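Local atomic coordinates of MEM-A1 (Soil metagenome, PDB entry 6E0S), a protein that is a subclass B3 metallo-beta-lactamase that probably opens the beta-lactam ring of antibiotics by zinc-dependent hydrolysis. Residues I87-E92 and G98-L103; A109-S114 and K119-G124. One frame throughout, in Å; residues are numbered along the deposited sequence.

The two contacts lie in series along the chain, interaction 1 (87-92 with 98-103) closing before interaction 2 (109-114 with 119-124) opens, and their centres are about 8 Å apart. Helix 100-107 leads into strand 110-114, which runs parallel to strand 84-88 in the same mixed sheet. Leu112 N probably donates to Ile87 O at 2.8 Å. Ile87 N likewise reaches Thr110 O at 2.9 Å, while Ile100 CG2 meets Val111 CG2 at 3.7 Å. In both contacts a helix packs on neighbouring strands of one sheet, and the touching residues are buried; strand 84-88 leads from there into the loop carrying His91 to the zinc.

Interaction 1. Residues I87-E92 and G98-L103; sequences ILNSHE and GGISEL. With ZN (zinc ion), chain B.
Asn89 and Ile100 meet where strand 84-88 gives way to the zinc-binding loop. Ile100 extends its long branch fully (chi2 -176°), and the terminal CD1 comes against the aliphatic and amide parts of Asn89 together, 3.9 Å from CB and 3.8 Å from ND2. The two side chains cross at about a right angle. ND2 can lie beside a methyl group because its polarity is met elsewhere: it donates to His91 O at 3.0 Å. His91 O lies near the amide plane of Asn89, but ND2 approaches it from above the carbonyl plane and not along a lone pair; the N-H...O angle of 145° shows a moderate bend at the hydrogen. ND2 also bonds to Asp60, whose other carboxylate oxygen holds Ser90 OG; the turn leading to His91 is therefore braced twice.

At the other end Ile87 lays CD1 across the base of Leu103, 3.8 Å from the backbone C and 4.0 Å from CB. A beta-branched residue suits the strand here, and its longer branch spans the distance to the helix. Between these close ends the fit is slacker, Ile87 CG2 standing 4.3 Å from Ile100 CG1. In contrast to this buried face, Ser101 points away from the strand, and partly exposed Glu102 forms a salt bridge with Arg105.

Beyond Asn89, His91 binds the zinc through NE2 at 2.3 Å, a water lying 2.0 Å from the metal; His93 and His169 supply the remaining protein ligands, and Asp193 bonds to His91 ND1. A strand end packed on a helix, joined by the histidine-rich loop and short helix 94-97, is characteristic of the HxHxDH zinc site of the metallo-beta-lactamase fold.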
loop_
_atom_site.group_PDB
_atom_site.type_symbol
_atom_site.label_atom_id
_atom_site.label_comp_id
_atom_site.label_asym_id
_atom_site.label_seq_id
_atom_site.Cartn_x
_atom_site.Cartn_y
_atom_site.Cartn_z
ATOM N N ILE A 87 2.642 1.984 -11.829
ATOM C CA ILE A 87 2.304 2.479 -10.501
ATOM C C ILE A 87 1.274 1.515 -9.949
ATOM O O ILE A 87 0.251 1.274 -10.602
ATOM C CB ILE A 87 1.764 3.914 -10.539
ATOM C CG1 ILE A 87 2.862 4.878 -10.999
ATOM C CG2 ILE A 87 1.280 4.308 -9.148
ATOM C CD1 ILE A 87 2.314 6.313 -11.408
ATOM N N LEU A 88 1.568 0.918 -8.787
ATOM C CA LEU A 88 0.667 -0.057 -8.165
ATOM C C LEU A 88 -0.052 0.611 -7.007
ATOM O O LEU A 88 0.511 1.476 -6.341
ATOM C CB LEU A 88 1.428 -1.284 -7.648
ATOM C CG LEU A 88 2.547 -1.844 -8.513
ATOM C CD1 LEU A 88 3.217 -3.104 -7.877
ATOM C CD2 LEU A 88 2.071 -2.096 -9.961
ATOM N N ASN A 89 -1.304 0.244 -6.777
ATOM C CA ASN A 89 -2.076 0.836 -5.682
ATOM C C ASN A 89 -2.359 -0.209 -4.609
ATOM O O ASN A 89 -2.726 -1.348 -4.923
ATOM C CB ASN A 89 -3.377 1.422 -6.222
ATOM C CG ASN A 89 -4.259 2.049 -5.136
ATOM O OD1 ASN A 89 -5.472 1.832 -5.130
ATOM N ND2 ASN A 89 -3.666 2.864 -4.255
ATOM N N SER A 90 -2.152 0.168 -3.347
ATOM C CA SER A 90 -2.583 -0.641 -2.210
ATOM C C SER A 90 -4.104 -0.530 -2.049
ATOM O O SER A 90 -4.826 -1.502 -2.288
ATOM C CB SER A 90 -1.856 -0.213 -0.923
ATOM O OG SER A 90 -2.155 1.131 -0.594
ATOM N N HIS A 91 -4.640 0.649 -1.716
ATOM C CA HIS A 91 -6.091 0.741 -1.741
ATOM C C HIS A 91 -6.560 2.125 -2.202
ATOM O O HIS A 91 -5.826 3.125 -2.184
ATOM C CB HIS A 91 -6.719 0.332 -0.390
ATOM C CG HIS A 91 -6.483 1.310 0.714
ATOM N ND1 HIS A 91 -5.460 1.177 1.628
ATOM C CD2 HIS A 91 -7.148 2.441 1.055
ATOM C CE1 HIS A 91 -5.501 2.187 2.480
ATOM N NE2 HIS A 91 -6.509 2.975 2.145
ATOM N N GLU A 92 -7.813 2.142 -2.630
ATOM C CA GLU A 92 -8.351 3.154 -3.530
ATOM C C GLU A 92 -8.940 4.331 -2.771
ATOM O O GLU A 92 -10.027 4.811 -3.076
ATOM C CB GLU A 92 -9.377 2.496 -4.459
ATOM C CG GLU A 92 -10.593 1.770 -3.751
ATOM C CD GLU A 92 -10.343 0.285 -3.380
ATOM O OE1 GLU A 92 -11.306 -0.528 -3.386
ATOM O OE2 GLU A 92 -9.187 -0.068 -3.057
ATOM N N GLY A 98 -4.657 9.146 -3.985
ATOM C CA GLY A 98 -4.980 10.492 -4.449
ATOM C C GLY A 98 -3.862 11.158 -5.237
ATOM O O GLY A 98 -4.125 12.012 -6.097
ATOM N N GLY A 99 -2.610 10.810 -4.942
ATOM C CA GLY A 99 -1.476 11.330 -5.685
ATOM C C GLY A 99 -1.174 10.602 -6.988
ATOM O O GLY A 99 -0.276 10.993 -7.744
ATOM N N ILE A 100 -1.926 9.546 -7.290
ATOM C CA ILE A 100 -1.539 8.691 -8.410
ATOM C C ILE A 100 -1.725 9.413 -9.748
ATOM O O ILE A 100 -0.896 9.285 -10.654
ATOM C CB ILE A 100 -2.316 7.373 -8.359
ATOM C CG1 ILE A 100 -1.786 6.530 -7.193
ATOM C CG2 ILE A 100 -2.243 6.668 -9.756
ATOM C CD1 ILE A 100 -2.405 5.139 -7.088
ATOM N N SER A 101 -2.804 10.174 -9.899
ATOM C CA SER A 101 -3.050 10.869 -11.161
ATOM C C SER A 101 -1.877 11.777 -11.553
ATOM O O SER A 101 -1.426 11.770 -12.707
ATOM C CB SER A 101 -4.369 11.635 -11.028
ATOM O OG SER A 101 -4.383 12.821 -11.744
ATOM N N GLU A 102 -1.335 12.521 -10.592
ATOM C CA GLU A 102 -0.230 13.425 -10.905
ATOM C C GLU A 102 1.057 12.651 -11.195
ATOM O O GLU A 102 1.820 13.001 -12.109
ATOM C CB GLU A 102 -0.029 14.401 -9.756
ATOM C CG GLU A 102 1.308 15.167 -9.759
ATOM C CD GLU A 102 1.436 16.180 -10.905
ATOM O OE1 GLU A 102 0.439 16.435 -11.625
ATOM O OE2 GLU A 102 2.548 16.734 -11.081
ATOM N N LEU A 103 1.318 11.606 -10.420
ATOM C CA LEU A 103 2.516 10.800 -10.658
ATOM C C LEU A 103 2.420 10.088 -11.999
ATOM O O LEU A 103 3.418 9.949 -12.712
ATOM C CB LEU A 103 2.719 9.807 -9.505
ATOM C CG LEU A 103 3.323 10.474 -8.265
ATOM C CD1 LEU A 103 3.052 9.653 -7.016
ATOM C CD2 LEU A 103 4.847 10.677 -8.397
HETATM ZN ZN ZN B . -8.053 3.759 3.599
HETATM O O HOH W 1 -7.761 5.487 4.483
#

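Interaction 2. Residues A109-S114 and K119-G124; sequences ATVLAS and KVLRSG
Ser114 OG, where the chain passes from strand to helix, is gripped twice: it accepts from Gly117 N, capping the helix that follows, and donates to Gly172 O. Serine suits this N-cap because its short hydroxyl reaches forward to the N-H of Gly117 in the first turn. From there the helix returns over the strand, and Leu121 points from the helix toward the strand. Its CD1 rests on two strand residues at once, 3.8 Å from Val111 CG1 and 3.9 Å from Ala113 CB. Val111 holds CG1 anti to its backbone nitrogen (chi1 169°), which brings that methyl to the leucine, while the small Ala113 lets the helix come close. All three residues are buried, and Leu121 also touches Asn89 of the zinc-side loop. Arg122 is exposed, though its side chain also touches Thr145 of strand 145-148. The helix finishes with Gly124 N bonding to Val120 O at 2.7 Å, and Gly124, with no side chain to press on the carbonyl O of the residue before it, takes a positive phi (76°). Strand 110-114 and helix 115-123 open a beta-alpha-beta unit completed by the parallel strand 145-148, part of the layered alpha-beta metallo-beta-lactamase fold.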
loop_
_atom_site.group_PDB
_atom_site.type_symbol
_atom_site.label_atom_id
_atom_site.label_comp_id
_atom_site.label_asym_id
_atom_site.label_seq_id
_atom_site.Cartn_x
_atom_site.Cartn_y
_atom_site.Cartn_z
ATOM N N ALA A 109 3.205 6.304 -16.752
ATOM C CA ALA A 109 3.112 4.925 -16.303
ATOM C C ALA A 109 1.695 4.384 -16.455
ATOM O O ALA A 109 0.711 5.121 -16.490
ATOM C CB ALA A 109 3.519 4.803 -14.837
ATOM N N THR A 110 1.601 3.073 -16.560
ATOM C CA THR A 110 0.320 2.392 -16.441
ATOM C C THR A 110 0.082 2.121 -14.971
ATOM O O THR A 110 1.039 1.869 -14.224
ATOM C CB THR A 110 0.324 1.089 -17.243
ATOM O OG1 THR A 110 0.334 1.397 -18.640
ATOM C CG2 THR A 110 -0.918 0.228 -16.960
ATOM N N VAL A 111 -1.182 2.232 -14.548
ATOM C CA VAL A 111 -1.569 2.122 -13.138
ATOM C C VAL A 111 -2.288 0.795 -12.932
ATOM O O VAL A 111 -3.230 0.478 -13.667
ATOM C CB VAL A 111 -2.445 3.314 -12.702
ATOM C CG1 VAL A 111 -3.081 3.075 -11.331
ATOM C CG2 VAL A 111 -1.598 4.570 -12.677
ATOM N N LEU A 112 -1.842 0.028 -11.932
ATOM C CA LEU A 112 -2.341 -1.314 -11.684
ATOM C C LEU A 112 -3.063 -1.378 -10.345
ATOM O O LEU A 112 -2.582 -0.843 -9.333
ATOM C CB LEU A 112 -1.172 -2.315 -11.716
ATOM C CG LEU A 112 -0.331 -2.389 -12.982
ATOM C CD1 LEU A 112 0.685 -3.512 -12.853
ATOM C CD2 LEU A 112 -1.197 -2.625 -14.201
ATOM N N ALA A 113 -4.156 -2.136 -10.321
ATOM C CA ALA A 113 -4.973 -2.308 -9.129
ATOM C C ALA A 113 -5.789 -3.588 -9.271
ATOM O O ALA A 113 -5.906 -4.166 -10.357
ATOM C CB ALA A 113 -5.923 -1.098 -8.915
ATOM N N SER A 114 -6.391 -4.006 -8.159
ATOM C CA SER A 114 -7.383 -5.070 -8.227
ATOM C C SER A 114 -8.561 -4.673 -9.116
ATOM O O SER A 114 -8.767 -3.501 -9.462
ATOM C CB SER A 114 -7.926 -5.395 -6.834
ATOM O OG SER A 114 -8.561 -4.234 -6.312
ATOM N N LYS A 119 -11.779 0.113 -10.578
ATOM C CA LYS A 119 -13.007 0.830 -10.923
ATOM C C LYS A 119 -13.043 2.196 -10.274
ATOM O O LYS A 119 -13.425 3.183 -10.916
ATOM C CB LYS A 119 -14.235 0.032 -10.501
ATOM C CG LYS A 119 -14.485 -1.162 -11.375
ATOM C CD LYS A 119 -15.788 -1.837 -11.017
ATOM C CE LYS A 119 -15.647 -2.636 -9.741
ATOM N NZ LYS A 119 -16.428 -3.916 -9.837
ATOM N N VAL A 120 -12.653 2.268 -9.003
ATOM C CA VAL A 120 -12.599 3.551 -8.307
ATOM C C VAL A 120 -11.501 4.433 -8.876
ATOM O O VAL A 120 -11.675 5.651 -9.007
ATOM C CB VAL A 120 -12.407 3.333 -6.794
ATOM C CG1 VAL A 120 -12.176 4.684 -6.063
ATOM C CG2 VAL A 120 -13.626 2.653 -6.230
ATOM N N LEU A 121 -10.329 3.862 -9.162
ATOM C CA LEU A 121 -9.260 4.704 -9.683
ATOM C C LEU A 121 -9.669 5.338 -10.997
ATOM O O LEU A 121 -9.381 6.512 -11.252
ATOM C CB LEU A 121 -7.970 3.895 -9.866
ATOM C CG LEU A 121 -7.383 3.300 -8.585
ATOM C CD1 LEU A 121 -5.988 2.777 -8.827
ATOM C CD2 LEU A 121 -7.396 4.308 -7.435
ATOM N N ARG A 122 -10.325 4.571 -11.858
ATOM C CA ARG A 122 -10.680 5.087 -13.177
ATOM C C ARG A 122 -11.694 6.224 -13.087
ATOM O O ARG A 122 -11.630 7.188 -13.864
ATOM C CB ARG A 122 -11.230 3.937 -14.015
ATOM C CG ARG A 122 -11.008 4.060 -15.485
ATOM C CD ARG A 122 -11.414 2.775 -16.163
ATOM N NE ARG A 122 -10.589 2.472 -17.321
ATOM C CZ ARG A 122 -10.923 1.575 -18.241
ATOM N NH1 ARG A 122 -12.067 0.909 -18.122
ATOM N NH2 ARG A 122 -10.123 1.342 -19.276
ATOM N N SER A 123 -12.663 6.119 -12.170
ATOM C CA SER A 123 -13.695 7.141 -12.041
ATOM C C SER A 123 -13.351 8.230 -11.029
ATOM O O SER A 123 -13.929 9.330 -11.097
ATOM C CB SER A 123 -15.027 6.519 -11.629
ATOM O OG SER A 123 -14.958 6.088 -10.275
ATOM N N GLY A 124 -12.439 7.958 -10.101
ATOM C CA GLY A 124 -12.217 8.871 -9.000
ATOM C C GLY A 124 -13.288 8.832 -7.928
ATOM O O GLY A 124 -13.170 9.562 -6.934
#